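Local structure of ADP-dependent L-serine kinase SerK (Thermococcus kodakarensis KOD1, 5X0K) at residues A[50-55]-A[67-72]; A[88-93]-A[225-230]; A[100-105]-A[219-224]. The protein phosphorylates free L-serine at the expense of ADP, yielding O-phospho-L-serine and AMP in the first step of cysteine synthesis from serine. The protein carries 1 engineered substitution. All coordinates share one frame; numbering follows the deposited sequence.

The three contacts border one active-site cleft, from the nucleotide side to the serine side. Contact 1 holds AMP in the ParB-like domain. Contact 2 lies about 12 Å away, centre to centre, and joins it through neighbouring strands, where M54 O and V88 N, 2.8 Å apart, probably share a hydrogen bond. Contact 3 lies about 18 Å from each of the others, again between centres. It is nested in the chain loop that contact 2 closes and meets contact 2 where V226 CG2 packs on Y100 CD2 at 3.7 Å. H225 of contact 2 and K221 of contact 3, which both bind O-phospho-L-serine, have side chains about 11 Å and 8 Å from AMP.

Contact 1. Residues A[50-55]-A[67-72]; sequences FWKPML and IVDGHH. With AMP (adenosine monophosphate), chain B.
M54 turns CG anti to its carbonyl carbon (chi1 -56°) and bends again at its next two torsions, which curls the methylthio end over G70 and I67. M54 CE comes within 3.1 Å of G70 O. The same methyl, M54 CE, packs on I67 CG2 at 3.8 Å. This is the nucleotide corner of the ParB-like domain, where a classic beta bulge leads into the helix that receives the phosphate. V68 and D69 both face L55 in the bulge, and L55 O accepts from two amide N-H groups, V68 N at 2.9 Å and D69 N at 3.2 Å. In return L55 N donates to D69 O at 3.0 Å, almost straight at 174°. G70, the N-cap, has backbone angles that would jam a CB against the preceding carbonyl, and M54 CE already occupies the place such a CB would take. Beyond the bulge the two segments converge on AMP. W51 lays one indole face over the adenine, with AMP C6 3.1 Å above the ring plane and toward its rim, while AMP C2 sits over the centre of the F50 ring. With W51 cut back to an alanine, that adenine face is likely to lose its aromatic cover, leaving the base freer to shift. The extended chain of K52 reaches the ribose, K52 NZ donating to AMP O3' at 2.8 Å. D69, which binds magnesium in a structure of this enzyme, forms a salt bridge with R73 through OD2, which also accepts from a water shared with P53 O. At the phosphate, H72 donates twice to AMP O2P, from its backbone N and, at 2.8 Å, from ring atom ND1.

Contact 2. Residues A[88-93]-A[225-230]; sequences VILDYF and HVLPFN
The serine side of the active site includes H225, an O-phospho-L-serine-binding residue, and here its imidazole is held by Y92. Y92 OH and H225 NE2 lie 2.7 Å apart in a hydrogen bond in which either could be the donor. Each atom sits at the edge of the other ring and in its plane, so the rings meet rim to rim, centroids 5.5 Å apart and planes at 48°, with neither over the face of the other. Y92 reaches across because its CG is swung away from the backbone N (chi1 -170°), and this bond is likely to restrict rotation of the imidazole. Farther along, the contact becomes wholly apolar. The two methyls of L90 are divided between two partners: L90 CD1 meets L227 CD2 at 3.9 Å, the two leucines crossing at about a right angle, and L90 CD2 touches F229 CZ at 3.7 Å. V88 and F229 come toward each other from opposite directions, V88 CG1 reaching the ring edge 4.0 Å from F229 CZ. The contact thus bridges the chain that continues strand 84-89 and the chain leaving strand 224-226. L55 of strand 54-58 packs on V88 and L227, V99 of strand 98-107 touches both Y92 and H225, and V208 of helix 205-213 packs against Y92.

Contact 3. Residues A[100-105]-A[219-224]; sequences YTWYPA and SPKTTR
T222 O takes the shortest bond across this contact, from T101 OG1 at 2.7 Å, and the CA-H of T101 also approaches this oxygen in a bent C-H...O contact. The two residues lie where the loop after helix 205-213 runs into strand 224-226, which pairs antiparallel with strand 98-107 in the mixed sheet. Y100 and R224 form a hydrogen-bonded pair there, Y100 N donating to R224 O at 2.9 Å and R224 N to Y100 O at 2.8 Å. W102, an O-phospho-L-serine-binding residue, stands clamped between two aliphatic chains. K221 CD makes a CH-pi contact with its five-membered ring at 3.5 Å from the centroid. On the opposite face R224 CD sits over the six-membered ring, also 3.5 Å from its centroid. K221 bends at chi2 and chi4, which carries NZ over the indole in a cation-pi contact, 5.0 Å from the six-membered centroid. Outside the two segments, K221 NZ has a salt bridge to E4. W102 NE1 reaches T223 O only in a weak bond at 3.0 Å. T222 N and T223 N both donate to OE1 of Q30, the inferred active-site residue, and T223 OG1 bonds to H29 NE2; the loop carrying K221 and T223, two more residues of the serine site, is thus tied directly to Q30. R224 bends at chi3 (61°), which turns one guanidinium face to Y100 CB and its edge to T101 O, close to the guanidinium plane, where R224 NE donates at 3.1 Å and 151°.

Contact 1. Residues A[50-55]-A[67-72]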
loop_
_atom_site.group_PDB
_atom_site.type_symbol
_atom_site.label_atom_id
_atom_site.label_comp_id
_atom_site.label_asym_id
_atom_site.label_seq_id
_atom_site.Cartn_x
_atom_site.Cartn_y
_atom_site.Cartn_z
ATOM N N PHE A 50 12.775 -8.656 17.177
ATOM C CA PHE A 50 12.174 -8.520 15.861
ATOM C C PHE A 50 11.327 -9.768 15.688
ATOM O O PHE A 50 11.846 -10.853 15.510
ATOM C CB PHE A 50 13.253 -8.399 14.757
ATOM C CG PHE A 50 12.699 -8.089 13.381
ATOM C CD1 PHE A 50 12.212 -9.116 12.570
ATOM C CD2 PHE A 50 12.664 -6.808 12.887
ATOM C CE1 PHE A 50 11.732 -8.829 11.287
ATOM C CE2 PHE A 50 12.171 -6.510 11.628
ATOM C CZ PHE A 50 11.710 -7.535 10.821
ATOM N N TRP A 51 10.010 -9.609 15.760
ATOM C CA TRP A 51 9.096 -10.752 15.881
ATOM C C TRP A 51 8.231 -11.067 14.666
ATOM O O TRP A 51 7.442 -12.041 14.717
ATOM C CB TRP A 51 8.226 -10.587 17.137
ATOM C CG TRP A 51 7.605 -9.277 17.256
ATOM C CD1 TRP A 51 7.977 -8.263 18.091
ATOM C CD2 TRP A 51 6.454 -8.812 16.550
ATOM N NE1 TRP A 51 7.161 -7.184 17.923
ATOM C CE2 TRP A 51 6.217 -7.488 16.975
ATOM C CE3 TRP A 51 5.598 -9.389 15.603
ATOM C CZ2 TRP A 51 5.177 -6.720 16.485
ATOM C CZ3 TRP A 51 4.519 -8.617 15.121
ATOM C CH2 TRP A 51 4.340 -7.292 15.554
ATOM N N LYS A 52 8.324 -10.275 13.596
ATOM C CA LYS A 52 7.414 -10.345 12.450
ATOM C C LYS A 52 8.235 -10.446 11.148
ATOM O O LYS A 52 8.710 -9.433 10.649
ATOM C CB LYS A 52 6.522 -9.087 12.371
ATOM C CG LYS A 52 5.310 -9.225 11.453
ATOM C CD LYS A 52 4.564 -7.909 11.367
ATOM C CE LYS A 52 3.357 -8.015 10.479
ATOM N NZ LYS A 52 2.498 -6.835 10.722
ATOM N N PRO A 53 8.425 -11.656 10.574
ATOM C CA PRO A 53 9.334 -11.743 9.419
ATOM C C PRO A 53 8.823 -10.990 8.198
ATOM O O PRO A 53 7.605 -10.883 8.001
ATOM C CB PRO A 53 9.391 -13.253 9.108
ATOM C CG PRO A 53 8.133 -13.780 9.667
ATOM C CD PRO A 53 7.815 -12.954 10.891
ATOM N N MET A 54 9.756 -10.478 7.411
ATOM C CA MET A 54 9.498 -9.947 6.072
ATOM C C MET A 54 8.836 -11.039 5.228
ATOM O O MET A 54 9.092 -12.222 5.449
ATOM C CB MET A 54 10.817 -9.563 5.373
ATOM C CG MET A 54 11.741 -8.576 6.061
ATOM S SD MET A 54 11.010 -6.944 6.006
ATOM C CE MET A 54 10.883 -6.573 4.237
ATOM N N LEU A 55 7.963 -10.638 4.318
ATOM C CA LEU A 55 7.414 -11.563 3.298
ATOM C C LEU A 55 7.995 -11.123 1.966
ATOM O O LEU A 55 7.808 -9.995 1.516
ATOM C CB LEU A 55 5.904 -11.554 3.261
ATOM C CG LEU A 55 5.309 -11.915 4.634
ATOM C CD1 LEU A 55 3.816 -12.027 4.526
ATOM C CD2 LEU A 55 5.901 -13.167 5.241
ATOM N N ILE A 67 9.826 -6.988 -1.897
ATOM C CA ILE A 67 9.150 -6.876 -0.618
ATOM C C ILE A 67 7.664 -6.954 -0.896
ATOM O O ILE A 67 7.067 -6.039 -1.489
ATOM C CB ILE A 67 9.494 -5.573 0.126
ATOM C CG1 ILE A 67 11.019 -5.527 0.424
ATOM C CG2 ILE A 67 8.636 -5.464 1.380
ATOM C CD1 ILE A 67 11.511 -4.143 0.835
ATOM N N VAL A 68 7.057 -8.044 -0.443
ATOM C CA VAL A 68 5.598 -8.191 -0.497
ATOM C C VAL A 68 4.959 -7.528 0.717
ATOM O O VAL A 68 3.940 -6.832 0.599
ATOM C CB VAL A 68 5.211 -9.670 -0.592
ATOM C CG1 VAL A 68 3.691 -9.822 -0.510
ATOM C CG2 VAL A 68 5.820 -10.288 -1.868
ATOM N N ASP A 69 5.537 -7.779 1.884
ATOM C CA ASP A 69 5.089 -7.149 3.144
ATOM C C ASP A 69 6.334 -6.877 3.974
ATOM O O ASP A 69 7.163 -7.750 4.143
ATOM C CB ASP A 69 4.089 -8.074 3.895
ATOM C CG ASP A 69 3.426 -7.367 5.083
ATOM O OD1 ASP A 69 2.883 -6.273 4.898
ATOM O OD2 ASP A 69 3.505 -7.868 6.223
ATOM N N GLY A 70 6.465 -5.644 4.481
ATOM C CA GLY A 70 7.607 -5.270 5.293
ATOM C C GLY A 70 8.371 -4.039 4.868
ATOM O O GLY A 70 9.563 -3.931 5.243
ATOM N N HIS A 71 7.768 -3.140 4.105
ATOM C CA HIS A 71 8.498 -1.928 3.668
ATOM C C HIS A 71 9.122 -1.128 4.833
ATOM O O HIS A 71 10.265 -0.687 4.733
ATOM C CB HIS A 71 7.618 -1.004 2.857
ATOM C CG HIS A 71 7.312 -1.521 1.494
ATOM N ND1 HIS A 71 6.115 -2.136 1.195
ATOM C CD2 HIS A 71 8.057 -1.582 0.365
ATOM C CE1 HIS A 71 6.125 -2.541 -0.061
ATOM N NE2 HIS A 71 7.284 -2.210 -0.590
ATOM N N HIS A 72 8.382 -0.933 5.917
ATOM C CA HIS A 72 8.877 -0.043 6.978
ATOM C C HIS A 72 9.811 -0.772 7.907
ATOM O O HIS A 72 10.761 -0.181 8.392
ATOM C CB HIS A 72 7.739 0.670 7.661
ATOM C CG HIS A 72 6.910 1.462 6.692
ATOM N ND1 HIS A 72 5.840 0.906 6.032
ATOM C CD2 HIS A 72 7.053 2.708 6.183
ATOM C CE1 HIS A 72 5.300 1.797 5.225
ATOM N NE2 HIS A 72 6.020 2.904 5.295
HETATM P P AMP B . 5.604 -2.716 7.528
HETATM O O1P AMP B . 6.999 -3.202 7.728
HETATM O O2P AMP B . 5.399 -1.822 6.351
HETATM O O3P AMP B . 4.586 -3.832 7.598
HETATM O "O5'" AMP B . 5.308 -1.718 8.784
HETATM C "C5'" AMP B . 6.004 -1.872 10.007
HETATM C "C4'" AMP B . 5.632 -3.184 10.687
HETATM O "O4'" AMP B . 6.488 -3.380 11.794
HETATM C "C3'" AMP B . 4.221 -3.233 11.265
HETATM O "O3'" AMP B . 3.464 -4.219 10.567
HETATM C "C2'" AMP B . 4.397 -3.614 12.721
HETATM O "O2'" AMP B . 3.476 -4.599 13.228
HETATM C "C1'" AMP B . 5.788 -4.200 12.698
HETATM N N9 AMP B . 6.521 -4.196 13.953
HETATM C C8 AMP B . 6.374 -3.394 15.042
HETATM N N7 AMP B . 7.279 -3.719 15.984
HETATM C C5 AMP B . 8.038 -4.720 15.477
HETATM C C6 AMP B . 9.149 -5.509 15.998
HETATM N N6 AMP B . 9.644 -5.273 17.235
HETATM N N1 AMP B . 9.652 -6.476 15.177
HETATM C C2 AMP B . 9.144 -6.670 13.929
HETATM N N3 AMP B . 8.104 -5.999 13.395
HETATM C C4 AMP B . 7.527 -5.026 14.146
HETATM O O HOH W 1 4.766 -9.691 7.570
#

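Contact 2. Residues A[88-93]-A[225-230]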
loop_
_atom_site.group_PDB
_atom_site.type_symbol
_atom_site.label_atom_id
_atom_site.label_comp_id
_atom_site.label_asym_id
_atom_site.label_seq_id
_atom_site.Cartn_x
_atom_site.Cartn_y
_atom_site.Cartn_z
ATOM N N VAL A 88 10.425 -14.666 5.231
ATOM C CA VAL A 88 9.709 -15.827 4.705
ATOM C C VAL A 88 9.567 -15.597 3.195
ATOM O O VAL A 88 9.048 -14.563 2.752
ATOM C CB VAL A 88 8.319 -16.009 5.380
ATOM C CG1 VAL A 88 7.494 -17.052 4.625
ATOM C CG2 VAL A 88 8.536 -16.429 6.818
ATOM N N ILE A 89 10.001 -16.582 2.427
ATOM C CA ILE A 89 9.985 -16.520 0.990
ATOM C C ILE A 89 8.689 -17.162 0.486
ATOM O O ILE A 89 8.380 -18.307 0.810
ATOM C CB ILE A 89 11.212 -17.224 0.394
ATOM C CG1 ILE A 89 12.506 -16.529 0.862
ATOM C CG2 ILE A 89 11.123 -17.250 -1.118
ATOM C CD1 ILE A 89 13.750 -17.303 0.508
ATOM N N LEU A 90 7.926 -16.383 -0.257
ATOM C CA LEU A 90 6.601 -16.817 -0.724
ATOM C C LEU A 90 6.611 -17.354 -2.126
ATOM O O LEU A 90 7.399 -16.943 -2.963
ATOM C CB LEU A 90 5.660 -15.621 -0.753
ATOM C CG LEU A 90 5.283 -14.900 0.504
ATOM C CD1 LEU A 90 4.381 -13.744 0.081
ATOM C CD2 LEU A 90 4.579 -15.863 1.428
ATOM N N ASP A 91 5.685 -18.258 -2.416
ATOM C CA ASP A 91 5.371 -18.632 -3.766
ATOM C C ASP A 91 4.400 -17.568 -4.302
ATOM O O ASP A 91 3.185 -17.748 -4.298
ATOM C CB ASP A 91 4.744 -20.040 -3.751
ATOM C CG ASP A 91 4.501 -20.624 -5.152
ATOM O OD1 ASP A 91 4.748 -19.963 -6.169
ATOM O OD2 ASP A 91 3.987 -21.754 -5.267
ATOM N N TYR A 92 4.939 -16.480 -4.799
ATOM C CA TYR A 92 4.148 -15.295 -5.117
ATOM C C TYR A 92 3.171 -15.505 -6.251
ATOM O O TYR A 92 2.053 -15.004 -6.223
ATOM C CB TYR A 92 5.092 -14.131 -5.437
ATOM C CG TYR A 92 4.463 -12.763 -5.564
ATOM C CD1 TYR A 92 3.806 -12.176 -4.489
ATOM C CD2 TYR A 92 4.568 -12.026 -6.753
ATOM C CE1 TYR A 92 3.244 -10.909 -4.594
ATOM C CE2 TYR A 92 4.032 -10.761 -6.850
ATOM C CZ TYR A 92 3.352 -10.212 -5.780
ATOM O OH TYR A 92 2.792 -8.947 -5.881
ATOM N N PHE A 93 3.575 -16.288 -7.251
ATOM C CA PHE A 93 2.761 -16.470 -8.431
ATOM C C PHE A 93 1.751 -17.599 -8.290
ATOM O O PHE A 93 1.044 -17.923 -9.246
ATOM C CB PHE A 93 3.660 -16.629 -9.645
ATOM C CG PHE A 93 4.364 -15.355 -10.005
ATOM C CD1 PHE A 93 3.689 -14.348 -10.705
ATOM C CD2 PHE A 93 5.682 -15.129 -9.598
ATOM C CE1 PHE A 93 4.325 -13.149 -10.996
ATOM C CE2 PHE A 93 6.324 -13.922 -9.904
ATOM C CZ PHE A 93 5.637 -12.943 -10.608
ATOM N N HIS A 225 -2.165 -7.139 -0.496
ATOM C CA HIS A 225 -1.967 -8.541 -0.778
ATOM C C HIS A 225 -2.804 -9.340 0.179
ATOM O O HIS A 225 -2.820 -9.067 1.388
ATOM C CB HIS A 225 -0.506 -8.944 -0.646
ATOM C CG HIS A 225 0.357 -8.448 -1.753
ATOM N ND1 HIS A 225 0.979 -7.222 -1.718
ATOM C CD2 HIS A 225 0.773 -9.049 -2.890
ATOM C CE1 HIS A 225 1.694 -7.058 -2.809
ATOM N NE2 HIS A 225 1.593 -8.159 -3.535
ATOM N N VAL A 226 -3.523 -10.315 -0.354
ATOM C CA VAL A 226 -4.213 -11.309 0.473
ATOM C C VAL A 226 -3.472 -12.625 0.283
ATOM O O VAL A 226 -3.376 -13.171 -0.826
ATOM C CB VAL A 226 -5.704 -11.411 0.141
ATOM C CG1 VAL A 226 -6.330 -12.578 0.888
ATOM C CG2 VAL A 226 -6.388 -10.108 0.513
ATOM N N LEU A 227 -2.885 -13.082 1.376
ATOM C CA LEU A 227 -1.948 -14.207 1.354
ATOM C C LEU A 227 -2.599 -15.451 1.925
ATOM O O LEU A 227 -3.588 -15.335 2.654
ATOM C CB LEU A 227 -0.717 -13.847 2.181
ATOM C CG LEU A 227 0.174 -12.687 1.688
ATOM C CD1 LEU A 227 1.396 -12.624 2.554
ATOM C CD2 LEU A 227 0.579 -12.877 0.249
ATOM N N PRO A 228 -2.089 -16.653 1.576
ATOM C CA PRO A 228 -2.651 -17.862 2.157
ATOM C C PRO A 228 -2.350 -18.099 3.637
ATOM O O PRO A 228 -2.969 -18.989 4.221
ATOM C CB PRO A 228 -2.053 -18.985 1.302
ATOM C CG PRO A 228 -0.772 -18.421 0.817
ATOM C CD PRO A 228 -0.979 -16.954 0.643
ATOM N N PHE A 229 -1.423 -17.336 4.221
ATOM C CA PHE A 229 -1.081 -17.457 5.633
ATOM C C PHE A 229 -0.396 -16.196 6.165
ATOM O O PHE A 229 0.182 -15.418 5.405
ATOM C CB PHE A 229 -0.183 -18.694 5.858
ATOM C CG PHE A 229 1.184 -18.558 5.242
ATOM C CD1 PHE A 229 2.240 -17.976 5.955
ATOM C CD2 PHE A 229 1.411 -18.974 3.943
ATOM C CE1 PHE A 229 3.504 -17.814 5.366
ATOM C CE2 PHE A 229 2.671 -18.813 3.354
ATOM C CZ PHE A 229 3.706 -18.231 4.069
ATOM N N ASN A 230 -0.485 -16.004 7.482
ATOM C CA ASN A 230 0.370 -15.043 8.200
ATOM C C ASN A 230 1.422 -15.903 8.902
ATOM O O ASN A 230 1.047 -16.886 9.552
ATOM C CB ASN A 230 -0.458 -14.333 9.287
ATOM C CG ASN A 230 -1.481 -13.371 8.730
ATOM O OD1 ASN A 230 -1.162 -12.572 7.848
ATOM N ND2 ASN A 230 -2.692 -13.396 9.273
#

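Contact 3. Residues A[100-105]-A[219-224]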
loop_
_atom_site.group_PDB
_atom_site.type_symbol
_atom_site.label_atom_id
_atom_site.label_comp_id
_atom_site.label_asym_id
_atom_site.label_seq_id
_atom_site.Cartn_x
_atom_site.Cartn_y
_atom_site.Cartn_z
ATOM N N TYR A 100 -4.931 -7.113 -4.383
ATOM C CA TYR A 100 -6.004 -6.149 -4.507
ATOM C C TYR A 100 -5.361 -4.784 -4.318
ATOM O O TYR A 100 -4.119 -4.660 -4.286
ATOM C CB TYR A 100 -7.082 -6.459 -3.442
ATOM C CG TYR A 100 -7.710 -7.820 -3.644
ATOM C CD1 TYR A 100 -8.674 -8.017 -4.631
ATOM C CD2 TYR A 100 -7.358 -8.895 -2.835
ATOM C CE1 TYR A 100 -9.253 -9.266 -4.831
ATOM C CE2 TYR A 100 -7.931 -10.140 -3.009
ATOM C CZ TYR A 100 -8.866 -10.330 -4.007
ATOM O OH TYR A 100 -9.435 -11.570 -4.185
ATOM N N THR A 101 -6.197 -3.766 -4.227
ATOM C CA THR A 101 -5.773 -2.415 -3.912
ATOM C C THR A 101 -6.538 -1.885 -2.722
ATOM O O THR A 101 -7.327 -2.622 -2.067
ATOM C CB THR A 101 -5.861 -1.475 -5.163
ATOM O OG1 THR A 101 -5.276 -0.195 -4.875
ATOM C CG2 THR A 101 -7.315 -1.281 -5.644
ATOM N N TRP A 102 -6.240 -0.639 -2.362
ATOM C CA TRP A 102 -6.978 0.052 -1.320
ATOM C C TRP A 102 -7.814 1.092 -1.987
ATOM O O TRP A 102 -7.500 1.517 -3.120
ATOM C CB TRP A 102 -6.038 0.729 -0.313
ATOM C CG TRP A 102 -5.208 -0.236 0.492
ATOM C CD1 TRP A 102 -4.003 -0.756 0.161
ATOM C CD2 TRP A 102 -5.532 -0.769 1.786
ATOM N NE1 TRP A 102 -3.548 -1.597 1.161
ATOM C CE2 TRP A 102 -4.479 -1.628 2.165
ATOM C CE3 TRP A 102 -6.631 -0.618 2.651
ATOM C CZ2 TRP A 102 -4.481 -2.324 3.382
ATOM C CZ3 TRP A 102 -6.637 -1.302 3.836
ATOM C CH2 TRP A 102 -5.565 -2.148 4.200
ATOM N N TYR A 103 -8.860 1.511 -1.286
ATOM C CA TYR A 103 -9.800 2.510 -1.793
ATOM C C TYR A 103 -9.774 3.662 -0.819
ATOM O O TYR A 103 -10.454 3.608 0.219
ATOM C CB TYR A 103 -11.198 1.907 -1.973
ATOM C CG TYR A 103 -11.141 0.778 -2.938
ATOM C CD1 TYR A 103 -11.197 1.010 -4.323
ATOM C CD2 TYR A 103 -10.944 -0.516 -2.496
ATOM C CE1 TYR A 103 -11.080 -0.038 -5.226
ATOM C CE2 TYR A 103 -10.792 -1.562 -3.392
ATOM C CZ TYR A 103 -10.859 -1.316 -4.752
ATOM O OH TYR A 103 -10.754 -2.371 -5.600
ATOM N N PRO A 104 -8.910 4.668 -1.090
ATOM C CA PRO A 104 -8.939 5.863 -0.242
ATOM C C PRO A 104 -10.321 6.500 -0.285
ATOM O O PRO A 104 -10.809 6.783 -1.378
ATOM C CB PRO A 104 -7.913 6.804 -0.897
ATOM C CG PRO A 104 -7.100 5.965 -1.820
ATOM C CD PRO A 104 -7.955 4.801 -2.205
ATOM N N ALA A 105 -10.959 6.666 0.877
ATOM C CA ALA A 105 -12.259 7.322 0.989
ATOM C C ALA A 105 -12.154 8.499 1.946
ATOM O O ALA A 105 -11.335 8.470 2.873
ATOM C CB ALA A 105 -13.307 6.339 1.492
ATOM N N SER A 219 2.646 4.592 -5.055
ATOM C CA SER A 219 2.353 5.383 -3.855
ATOM C C SER A 219 2.069 4.449 -2.685
ATOM O O SER A 219 1.866 3.244 -2.898
ATOM C CB SER A 219 1.131 6.259 -4.097
ATOM O OG SER A 219 1.501 7.308 -4.924
ATOM N N PRO A 220 2.036 4.983 -1.448
ATOM C CA PRO A 220 1.616 4.103 -0.361
ATOM C C PRO A 220 0.175 3.644 -0.598
ATOM O O PRO A 220 -0.571 4.298 -1.349
ATOM C CB PRO A 220 1.744 4.984 0.901
ATOM C CG PRO A 220 2.572 6.155 0.490
ATOM C CD PRO A 220 2.260 6.360 -0.968
ATOM N N LYS A 221 -0.176 2.504 -0.005
ATOM C CA LYS A 221 -1.546 1.980 -0.028
ATOM C C LYS A 221 -2.043 1.690 -1.454
ATOM O O LYS A 221 -3.211 1.893 -1.774
ATOM C CB LYS A 221 -2.505 2.931 0.732
ATOM C CG LYS A 221 -2.377 2.840 2.242
ATOM C CD LYS A 221 -3.353 1.834 2.823
ATOM C CE LYS A 221 -3.275 1.805 4.333
ATOM N NZ LYS A 221 -1.933 1.406 4.824
ATOM N N THR A 222 -1.144 1.205 -2.304
ATOM C CA THR A 222 -1.495 0.827 -3.643
ATOM C C THR A 222 -1.786 -0.651 -3.717
ATOM O O THR A 222 -2.804 -1.036 -4.278
ATOM C CB THR A 222 -0.415 1.245 -4.638
ATOM O OG1 THR A 222 -0.233 2.664 -4.533
ATOM C CG2 THR A 222 -0.815 0.877 -6.042
ATOM N N THR A 223 -0.934 -1.490 -3.130
ATOM C CA THR A 223 -1.202 -2.926 -3.119
ATOM C C THR A 223 -1.841 -3.371 -1.825
ATOM O O THR A 223 -1.540 -2.839 -0.766
ATOM C CB THR A 223 0.075 -3.749 -3.300
ATOM O OG1 THR A 223 1.054 -3.335 -2.327
ATOM C CG2 THR A 223 0.605 -3.558 -4.728
ATOM N N ARG A 224 -2.658 -4.411 -1.921
ATOM C CA ARG A 224 -3.262 -5.018 -0.738
ATOM C C ARG A 224 -3.223 -6.501 -0.983
ATOM O O ARG A 224 -4.076 -7.058 -1.654
ATOM C CB ARG A 224 -4.685 -4.502 -0.490
ATOM C CG ARG A 224 -5.256 -4.935 0.869
ATOM C CD ARG A 224 -6.611 -4.311 1.173
ATOM N NE ARG A 224 -7.625 -4.699 0.188
ATOM C CZ ARG A 224 -8.244 -5.879 0.132
ATOM N NH1 ARG A 224 -8.029 -6.819 1.044
ATOM N NH2 ARG A 224 -9.126 -6.108 -0.838
#